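Local coordinates for tubulin-like protein CetZ (Methanosaeta thermophila, PDB 3ZID) that binds and probably hydrolyses GTP as a tubulin/FtsZ-like cytoskeletal protein thought to control archaeal cell shape, at residues T110-G115 and A157-E162; L123-L128 and I164-D169. One frame throughout, in Å; residues are numbered along the deposited sequence.

Contact 1: residues T110-G115 and A157-E162; sequences TSVSGG and AFCLRE. With GDP (guanosine-5'-diphosphate), chain C.
Val-112, the first residue beyond strand 105-111, sets its side chain against Cys-159 and Leu-160 of helix 150-165, while the backbone around it turns to meet GDP. The apolar contact is small and buried. CB of Val-112 lies 3.7 Å from SG of Cys-159, and its CG1 meets CD2 of Leu-160 at 4.1 Å, the two side chains crossing obliquely. Cys-159 carries its sulfur anti to its own backbone N (chi1 177°), which puts SG alongside the valine branch, while its CB approaches the carbonyl O of Val-112 at 3.4 Å. Here CA of Val-112 comes within 5.6 Å of CA of Cys-159, a close approach consistent with the small cysteine side chain.

Polar bonds lie on the nucleotide side. OG of Ser-111, whose CB points away from the helix, donates to O5' of GDP at 2.7 Å. Gly-115 N gives its hydrogen to the beta-phosphate oxygen O3B at 2.9 Å, through a bent bond of 140°. Between them, CA of Gly-114 passes 3.3 Å from the bridging oxygen O3A of GDP, with no side chain at Gly-114 to collide with that oxygen. This is the glycine-rich phosphate loop of the tubulin/FtsZ family, continued by backbone amides of Thr-116 and Gly-117.

Ser-113 ties the loop to the helix that backs it through Tyr-152 O and Asn-155. Strand 136-143 lies beside strand 105-111, its Ala-141 and Leu-143 touching Val-112, and helix 326-369 packs on Leu-160 through Leu-328 and Tyr-332.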
loop_
_atom_site.group_PDB
_atom_site.type_symbol
_atom_site.label_atom_id
_atom_site.label_comp_id
_atom_site.label_asym_id
_atom_site.label_seq_id
_atom_site.Cartn_x
_atom_site.Cartn_y
_atom_site.Cartn_z
ATOM N N THR A 110 -2.513 -4.578 -2.026
ATOM C CA THR A 110 -1.783 -5.246 -3.079
ATOM C C THR A 110 -0.382 -4.644 -3.227
ATOM O O THR A 110 -0.141 -3.488 -2.853
ATOM C CB THR A 110 -2.536 -5.113 -4.441
ATOM O OG1 THR A 110 -1.752 -5.716 -5.469
ATOM C CG2 THR A 110 -2.727 -3.653 -4.815
ATOM N N SER A 111 0.539 -5.419 -3.803
ATOM C CA SER A 111 1.752 -4.824 -4.361
ATOM C C SER A 111 1.428 -4.263 -5.744
ATOM O O SER A 111 0.470 -4.690 -6.398
ATOM C CB SER A 111 2.886 -5.851 -4.477
ATOM O OG SER A 111 2.640 -6.793 -5.501
ATOM N N VAL A 112 2.223 -3.311 -6.195
ATOM C CA VAL A 112 2.003 -2.734 -7.494
ATOM C C VAL A 112 2.852 -3.426 -8.554
ATOM O O VAL A 112 2.686 -3.141 -9.724
ATOM C CB VAL A 112 2.282 -1.218 -7.506
ATOM C CG1 VAL A 112 1.390 -0.530 -6.499
ATOM C CG2 VAL A 112 3.739 -0.933 -7.198
ATOM N N SER A 113 3.730 -4.340 -8.139
ATOM C CA SER A 113 4.760 -4.930 -9.012
ATOM C C SER A 113 4.482 -6.328 -9.561
ATOM O O SER A 113 5.089 -6.742 -10.545
ATOM C CB SER A 113 6.119 -4.945 -8.309
ATOM O OG SER A 113 6.656 -3.641 -8.223
ATOM N N GLY A 114 3.584 -7.066 -8.933
ATOM C CA GLY A 114 3.288 -8.395 -9.420
ATOM C C GLY A 114 2.317 -8.340 -10.596
ATOM O O GLY A 114 2.043 -7.278 -11.168
ATOM N N GLY A 115 1.788 -9.498 -10.954
ATOM C CA GLY A 115 0.881 -9.602 -12.082
ATOM C C GLY A 115 -0.570 -9.639 -11.650
ATOM O O GLY A 115 -1.442 -9.091 -12.321
ATOM N N ALA A 157 5.203 1.153 -12.233
ATOM C CA ALA A 157 4.922 2.442 -12.854
ATOM C C ALA A 157 3.535 2.504 -13.458
ATOM O O ALA A 157 2.809 3.480 -13.252
ATOM C CB ALA A 157 5.983 2.772 -13.912
ATOM N N PHE A 158 3.167 1.476 -14.216
ATOM C CA PHE A 158 1.840 1.450 -14.834
ATOM C C PHE A 158 0.698 1.194 -13.857
ATOM O O PHE A 158 -0.430 1.664 -14.063
ATOM C CB PHE A 158 1.794 0.458 -15.979
ATOM C CG PHE A 158 2.660 0.858 -17.126
ATOM C CD1 PHE A 158 2.361 1.993 -17.867
ATOM C CD2 PHE A 158 3.750 0.095 -17.476
ATOM C CE1 PHE A 158 3.159 2.370 -18.929
ATOM C CE2 PHE A 158 4.545 0.455 -18.546
ATOM C CZ PHE A 158 4.245 1.592 -19.274
ATOM N N CYS A 159 0.975 0.410 -12.824
ATOM C CA CYS A 159 -0.046 0.150 -11.814
ATOM C C CYS A 159 -0.397 1.427 -11.068
ATOM O O CYS A 159 -1.577 1.748 -10.874
ATOM C CB CYS A 159 0.427 -0.901 -10.817
ATOM S SG CYS A 159 -0.785 -1.187 -9.501
ATOM N N LEU A 160 0.627 2.155 -10.633
ATOM C CA LEU A 160 0.400 3.410 -9.911
ATOM C C LEU A 160 -0.409 4.406 -10.750
ATOM O O LEU A 160 -1.272 5.129 -10.227
ATOM C CB LEU A 160 1.723 4.025 -9.446
ATOM C CG LEU A 160 2.400 3.300 -8.274
ATOM C CD1 LEU A 160 3.856 3.752 -8.115
ATOM C CD2 LEU A 160 1.597 3.522 -6.977
ATOM N N ARG A 161 -0.127 4.441 -12.053
ATOM C CA ARG A 161 -0.908 5.279 -12.958
ATOM C C ARG A 161 -2.377 4.899 -12.969
ATOM O O ARG A 161 -3.239 5.768 -12.833
ATOM C CB ARG A 161 -0.343 5.240 -14.383
ATOM C CG ARG A 161 0.923 6.054 -14.543
ATOM C CD ARG A 161 1.641 5.772 -15.863
ATOM N NE ARG A 161 0.885 6.217 -17.032
ATOM C CZ ARG A 161 1.403 6.313 -18.251
ATOM N NH1 ARG A 161 2.676 6.009 -18.450
ATOM N NH2 ARG A 161 0.658 6.723 -19.264
ATOM N N GLU A 162 -2.671 3.611 -13.105
ATOM C CA GLU A 162 -4.065 3.174 -13.100
ATOM C C GLU A 162 -4.798 3.455 -11.791
ATOM O O GLU A 162 -5.988 3.768 -11.814
ATOM C CB GLU A 162 -4.183 1.691 -13.434
ATOM C CG GLU A 162 -3.873 1.357 -14.869
ATOM C CD GLU A 162 -3.790 -0.134 -15.102
ATOM O OE1 GLU A 162 -4.171 -0.904 -14.193
ATOM O OE2 GLU A 162 -3.370 -0.532 -16.203
HETATM P PB GDP C . 1.258 -11.185 -7.489
HETATM O O1B GDP C . 0.329 -9.999 -7.290
HETATM O O2B GDP C . 0.817 -12.339 -6.610
HETATM O O3B GDP C . 1.212 -11.585 -8.954
HETATM O O3A GDP C . 2.767 -10.746 -7.169
HETATM P PA GDP C . 3.254 -10.278 -5.713
HETATM O O1A GDP C . 4.126 -11.311 -5.089
HETATM O O2A GDP C . 2.122 -9.853 -4.802
HETATM O "O5'" GDP C . 4.067 -8.975 -6.127
HETATM C "C5'" GDP C . 5.481 -8.979 -6.006
HETATM C "C4'" GDP C . 5.886 -7.696 -5.296
HETATM O "O4'" GDP C . 5.355 -7.739 -3.970
HETATM C "C3'" GDP C . 7.385 -7.654 -5.175
HETATM O "O3'" GDP C . 7.747 -6.277 -5.096
HETATM C "C2'" GDP C . 7.621 -8.340 -3.857
HETATM O "O2'" GDP C . 8.835 -7.869 -3.283
HETATM C "C1'" GDP C . 6.434 -7.872 -3.040
HETATM N N9 GDP C . 5.957 -8.820 -2.032
HETATM C C8 GDP C . 5.621 -10.112 -2.217
HETATM N N7 GDP C . 5.159 -10.649 -1.062
HETATM C C5 GDP C . 5.203 -9.676 -0.129
HETATM C C6 GDP C . 4.847 -9.552 1.287
HETATM O O6 GDP C . 4.417 -10.531 1.911
HETATM N N1 GDP C . 5.024 -8.371 1.877
HETATM C C2 GDP C . 5.507 -7.304 1.228
HETATM N N2 GDP C . 5.660 -6.153 1.916
HETATM N N3 GDP C . 5.859 -7.323 -0.081
HETATM C C4 GDP C . 5.714 -8.468 -0.783
#

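Contact 2: residues L123-L128 and I164-D169; sequences LMIHEL and IEVEAD
His-126, within helix 117-131, and Val-166, near the C-terminal end of helix 150-165, bring their CA atoms to 5.9 Å, and Ile-125 and Ala-168 follow at 7.1 Å as Glu-167, with positive phi, turns the chain toward the next strand. Val-166 takes the largest share of the contact, spreading its two methyls over neighbouring residues. CG2, anti to the valine N, presses on the helix backbone and lies 3.5 Å from CA of His-126; it also sits at the edge of the imidazole, near the ring plane. CG1 turns instead to Ile-125 and meets its CG2 at 3.8 Å, the two side chains crossing at about a right angle. That same isoleucine methyl reaches CB of Ala-168 at 4.1 Å, and Pro-139 of strand 136-143 touches both Ile-125 and Ala-168.

The outer margin is polar. A water in the plane of the His-126 ring, at its edge, lies 2.7 Å from ND1 and donates to Val-166 O at 3.0 Å. Lys-129, one turn further along helix 117-131, also bonds to Val-166 O, and more weakly to Glu-167 O.

Direct contact between the segments is thus apolar, with buried isoleucine and alanine inside and an exposed histidine outside. The carbonyl of Val-166 accepts from both the water and Lys-129, and the lysine's positive charge would probably suit the partial negative charge at the C-terminal end of the helix.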
loop_
_atom_site.group_PDB
_atom_site.type_symbol
_atom_site.label_atom_id
_atom_site.label_comp_id
_atom_site.label_asym_id
_atom_site.label_seq_id
_atom_site.Cartn_x
_atom_site.Cartn_y
_atom_site.Cartn_z
ATOM N N LEU A 123 -8.808 -2.549 -11.357
ATOM C CA LEU A 123 -10.041 -2.988 -12.013
ATOM C C LEU A 123 -11.144 -3.196 -11.007
ATOM O O LEU A 123 -12.295 -2.794 -11.228
ATOM C CB LEU A 123 -9.829 -4.291 -12.802
ATOM C CG LEU A 123 -8.833 -4.175 -13.954
ATOM C CD1 LEU A 123 -8.670 -5.449 -14.820
ATOM C CD2 LEU A 123 -9.302 -3.057 -14.768
ATOM N N MET A 124 -10.778 -3.823 -9.892
ATOM C CA MET A 124 -11.720 -4.133 -8.825
ATOM C C MET A 124 -12.217 -2.856 -8.153
ATOM O O MET A 124 -13.377 -2.751 -7.768
ATOM C CB MET A 124 -11.052 -5.048 -7.796
ATOM C CG MET A 124 -12.033 -5.872 -6.959
ATOM S SD MET A 124 -11.173 -7.011 -5.852
ATOM C CE MET A 124 -9.875 -7.577 -6.931
ATOM N N ILE A 125 -11.339 -1.881 -8.004
ATOM C CA ILE A 125 -11.744 -0.631 -7.367
ATOM C C ILE A 125 -12.764 0.083 -8.261
ATOM O O ILE A 125 -13.774 0.615 -7.779
ATOM C CB ILE A 125 -10.522 0.263 -7.079
ATOM C CG1 ILE A 125 -9.692 -0.356 -5.955
ATOM C CG2 ILE A 125 -10.947 1.688 -6.752
ATOM C CD1 ILE A 125 -8.280 0.196 -5.864
ATOM N N HIS A 126 -12.515 0.064 -9.565
ATOM C CA HIS A 126 -13.441 0.682 -10.497
ATOM C C HIS A 126 -14.844 0.132 -10.300
ATOM O O HIS A 126 -15.820 0.877 -10.211
ATOM C CB HIS A 126 -13.011 0.432 -11.951
ATOM C CG HIS A 126 -13.913 1.089 -12.956
ATOM N ND1 HIS A 126 -14.071 2.459 -13.031
ATOM C CD2 HIS A 126 -14.769 0.563 -13.864
ATOM C CE1 HIS A 126 -14.947 2.747 -13.976
ATOM N NE2 HIS A 126 -15.382 1.616 -14.499
ATOM N N GLU A 127 -14.938 -1.187 -10.247
ATOM C CA GLU A 127 -16.225 -1.834 -10.094
ATOM C C GLU A 127 -16.846 -1.563 -8.728
ATOM O O GLU A 127 -18.047 -1.331 -8.617
ATOM C CB GLU A 127 -16.080 -3.334 -10.348
ATOM C CG GLU A 127 -15.774 -3.664 -11.801
ATOM C CD GLU A 127 -16.825 -3.084 -12.746
ATOM O OE1 GLU A 127 -18.040 -3.181 -12.433
ATOM O OE2 GLU A 127 -16.439 -2.526 -13.795
ATOM N N LEU A 128 -16.011 -1.550 -7.696
ATOM C CA LEU A 128 -16.479 -1.313 -6.327
ATOM C C LEU A 128 -17.079 0.082 -6.142
ATOM O O LEU A 128 -18.087 0.251 -5.430
ATOM C CB LEU A 128 -15.341 -1.539 -5.314
ATOM C CG LEU A 128 -14.897 -2.994 -5.127
ATOM C CD1 LEU A 128 -13.628 -3.076 -4.296
ATOM C CD2 LEU A 128 -16.015 -3.840 -4.517
ATOM N N ILE A 164 -4.322 5.977 -9.649
ATOM C CA ILE A 164 -4.688 7.379 -9.679
ATOM C C ILE A 164 -5.868 7.599 -10.616
ATOM O O ILE A 164 -6.836 8.288 -10.274
ATOM C CB ILE A 164 -3.501 8.226 -10.154
ATOM C CG1 ILE A 164 -2.363 8.159 -9.141
ATOM C CG2 ILE A 164 -3.913 9.669 -10.393
ATOM C CD1 ILE A 164 -1.102 8.761 -9.680
ATOM N N GLU A 165 -5.781 6.984 -11.790
ATOM C CA GLU A 165 -6.811 7.090 -12.817
ATOM C C GLU A 165 -8.186 6.618 -12.343
ATOM O O GLU A 165 -9.209 7.163 -12.724
ATOM C CB GLU A 165 -6.370 6.315 -14.062
ATOM C CG GLU A 165 -5.260 7.028 -14.827
ATOM C CD GLU A 165 -4.889 6.353 -16.141
ATOM O OE1 GLU A 165 -5.129 5.132 -16.284
ATOM O OE2 GLU A 165 -4.339 7.050 -17.025
ATOM N N VAL A 166 -8.213 5.597 -11.505
ATOM C CA VAL A 166 -9.487 5.012 -11.112
ATOM C C VAL A 166 -10.180 5.841 -10.012
ATOM O O VAL A 166 -11.330 5.582 -9.650
ATOM C CB VAL A 166 -9.300 3.535 -10.688
ATOM C CG1 VAL A 166 -8.746 3.455 -9.275
ATOM C CG2 VAL A 166 -10.599 2.768 -10.814
ATOM N N GLU A 167 -9.482 6.868 -9.528
ATOM C CA GLU A 167 -10.034 7.855 -8.599
ATOM C C GLU A 167 -10.585 7.247 -7.307
ATOM O O GLU A 167 -11.717 7.512 -6.903
ATOM C CB GLU A 167 -11.127 8.685 -9.283
ATOM C CG GLU A 167 -10.604 9.743 -10.240
ATOM C CD GLU A 167 -11.719 10.510 -10.937
ATOM O OE1 GLU A 167 -12.882 10.041 -10.909
ATOM O OE2 GLU A 167 -11.428 11.583 -11.513
ATOM N N ALA A 168 -9.752 6.468 -6.641
ATOM C CA ALA A 168 -10.061 5.972 -5.313
ATOM C C ALA A 168 -9.927 7.116 -4.314
ATOM O O ALA A 168 -9.591 8.225 -4.697
ATOM C CB ALA A 168 -9.133 4.846 -4.959
ATOM N N ASP A 169 -10.176 6.853 -3.035
ATOM C CA ASP A 169 -9.972 7.873 -2.019
ATOM C C ASP A 169 -8.546 7.843 -1.495
ATOM O O ASP A 169 -8.271 7.356 -0.400
ATOM C CB ASP A 169 -10.976 7.702 -0.878
ATOM C CG ASP A 169 -12.403 7.731 -1.370
ATOM O OD1 ASP A 169 -12.873 8.828 -1.751
ATOM O OD2 ASP A 169 -13.040 6.659 -1.420
HETATM O O HOH W 1 -13.381 4.729 -11.691
#

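Contacts 1 and 2 have their centres 13 Å apart, and both use helix 150-165: contact 1 its second half, contact 2 its C-terminal end and the chain beyond. On the other side they take successive elements, the end of strand 105-111 with its loop, then helix 117-131. Along the chain the order is 110-115, 123-128, 157-162, 164-169, so the contacts alternate, with strand 136-143 between their first and second halves. All four segments belong to the Rossmann-like GTPase domain. Contact 1 adjoins the GDP diphosphate, whereas in contact 2 the side chain of Ile-125 is about 13 Å from GDP. One helix thus backs the nucleotide-binding loop and, at its end, packs on the helix following that loop.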